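ZYG-9 (PDB 2OF3) organises microtubules and spindle poles during mitosis and meiosis in one-cell embryos and is required for default nucleus positioning in oocytes. Local coordinates at residues A[117-122]-A[159-164]. Residues are numbered along the deposited sequence; the frame is centred on the assembly and turned at random.
Sequences LIRDTE and LSDVVG
OD1 of D120 is gripped by two nitrogens of R119, NE and NH2, the same arginine that packs on V162 of the adjacent helix. The approach is side-on: NH2 of R119 stands 3.0 Å from OD1 of D120 on the syn side of that oxygen, and NE of R119 lies 3.1 Å from the same atom. Both come from one face of the carboxylate, while OD1 stays close to the guanidinium plane. A bend at chi3 (62°) of R119 swings the group into this position after CG has left anti to the backbone N. The aliphatic part of the side chain faces the neighbouring helix: CB of R119 rests 3.7 Å from CG2 of V162, where the backbones come close, with CA of R119 5.6 Å from CA of V162. Beside it, I118 and V162 cross nearly at right angles, CG2 of I118 meeting CG1 of V162 at 3.9 Å; M125 touches both side chains, and L82 of helix 78-83 touches I118. D161 runs alongside R119, its carboxylate 42° from the guanidinium plane. NH1 of R119 remains 4.7 Å from OD2 of D161, too far for a salt bridge. Shortening R119 to an alanine is likely to cost D120 OD1 the two guanidinium donors and D161 its nearby positive charge. The contact joins the C-terminal turns of helices 101-120 and 146-163 in the all-helical, HEAT-repeat-like array of the TOG domain, and a Schellman motif at E122 ends the first of them. Apolar packing therefore carries the junction, while the charge of R119 is probably balanced largely by D120 on its own helix, D161 probably adding only a longer-range attraction.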
# COMPACT_ATOMS: atom_id res chain seq x y z
N LEU A 117 -1.09 -2.55 -14.74
CA LEU A 117 -1.13 -1.68 -15.90
C LEU A 117 -0.27 -0.46 -15.75
O LEU A 117 0.42 -0.05 -16.70
CB LEU A 117 -2.58 -1.21 -16.19
CG LEU A 117 -3.52 -2.20 -16.91
CD1 LEU A 117 -5.01 -1.69 -16.79
CD2 LEU A 117 -3.05 -2.31 -18.36
N ILE A 118 -0.26 0.14 -14.55
CA ILE A 118 0.66 1.24 -14.28
C ILE A 118 2.10 0.76 -14.45
O ILE A 118 2.93 1.42 -15.16
CB ILE A 118 0.44 1.83 -12.86
CG1 ILE A 118 -0.92 2.51 -12.77
CG2 ILE A 118 1.62 2.81 -12.42
CD1 ILE A 118 -1.36 2.83 -11.25
N ARG A 119 2.43 -0.38 -13.83
CA ARG A 119 3.82 -0.90 -13.95
C ARG A 119 4.20 -1.20 -15.43
O ARG A 119 5.21 -0.69 -15.94
CB ARG A 119 4.02 -2.16 -13.09
CG ARG A 119 5.45 -2.75 -13.27
CD ARG A 119 5.49 -4.20 -12.77
NE ARG A 119 4.58 -4.98 -13.58
CZ ARG A 119 4.04 -6.14 -13.23
NH1 ARG A 119 4.31 -6.73 -12.05
NH2 ARG A 119 3.19 -6.72 -14.09
N ASP A 120 3.40 -2.02 -16.10
CA ASP A 120 3.68 -2.43 -17.51
C ASP A 120 3.79 -1.28 -18.50
O ASP A 120 4.57 -1.39 -19.46
CB ASP A 120 2.63 -3.44 -18.01
CG ASP A 120 2.65 -4.70 -17.21
OD1 ASP A 120 3.65 -5.01 -16.51
OD2 ASP A 120 1.65 -5.42 -17.23
N THR A 121 3.03 -0.21 -18.30
CA THR A 121 3.08 0.88 -19.24
C THR A 121 4.11 1.91 -18.82
O THR A 121 4.27 2.90 -19.50
CB THR A 121 1.74 1.56 -19.40
OG1 THR A 121 1.30 2.11 -18.14
CG2 THR A 121 0.73 0.56 -19.87
N GLU A 122 4.80 1.68 -17.69
CA GLU A 122 5.69 2.66 -17.12
C GLU A 122 5.01 4.01 -16.91
O GLU A 122 5.64 5.05 -17.13
CB GLU A 122 6.95 2.81 -17.99
CG GLU A 122 7.65 1.47 -18.06
CD GLU A 122 8.99 1.55 -18.74
OE1 GLU A 122 9.75 2.54 -18.52
OE2 GLU A 122 9.28 0.60 -19.49
N LEU A 159 3.63 -2.35 -6.56
CA LEU A 159 3.88 -0.97 -6.22
C LEU A 159 5.32 -0.70 -5.85
O LEU A 159 5.83 0.37 -6.11
CB LEU A 159 2.97 -0.54 -5.05
CG LEU A 159 1.51 -0.31 -5.38
CD1 LEU A 159 0.63 -0.36 -4.11
CD2 LEU A 159 1.40 1.04 -6.08
N SER A 160 5.98 -1.65 -5.19
CA SER A 160 7.40 -1.51 -4.83
C SER A 160 8.21 -1.36 -6.10
O SER A 160 9.20 -0.65 -6.10
CB SER A 160 7.92 -2.76 -4.09
OG SER A 160 7.27 -2.98 -2.84
N ASP A 161 7.82 -2.03 -7.18
CA ASP A 161 8.50 -1.86 -8.46
C ASP A 161 8.25 -0.51 -9.06
O ASP A 161 9.16 0.07 -9.60
CB ASP A 161 8.10 -2.91 -9.50
CG ASP A 161 8.70 -4.29 -9.21
OD1 ASP A 161 9.73 -4.38 -8.48
OD2 ASP A 161 8.15 -5.30 -9.74
N VAL A 162 7.01 -0.02 -9.01
CA VAL A 162 6.64 1.28 -9.57
C VAL A 162 7.24 2.43 -8.73
O VAL A 162 7.89 3.36 -9.30
CB VAL A 162 5.10 1.44 -9.58
CG1 VAL A 162 4.72 2.82 -10.02
CG2 VAL A 162 4.45 0.39 -10.49
N VAL A 163 7.04 2.35 -7.40
CA VAL A 163 7.34 3.44 -6.45
C VAL A 163 8.81 3.40 -6.00
O VAL A 163 9.45 4.46 -5.86
CB VAL A 163 6.32 3.45 -5.22
CG1 VAL A 163 6.62 4.52 -4.20
CG2 VAL A 163 4.84 3.64 -5.69
N GLY A 164 9.34 2.20 -5.76
CA GLY A 164 10.70 2.01 -5.29
C GLY A 164 10.78 1.98 -3.77
O GLY A 164 9.98 2.63 -3.09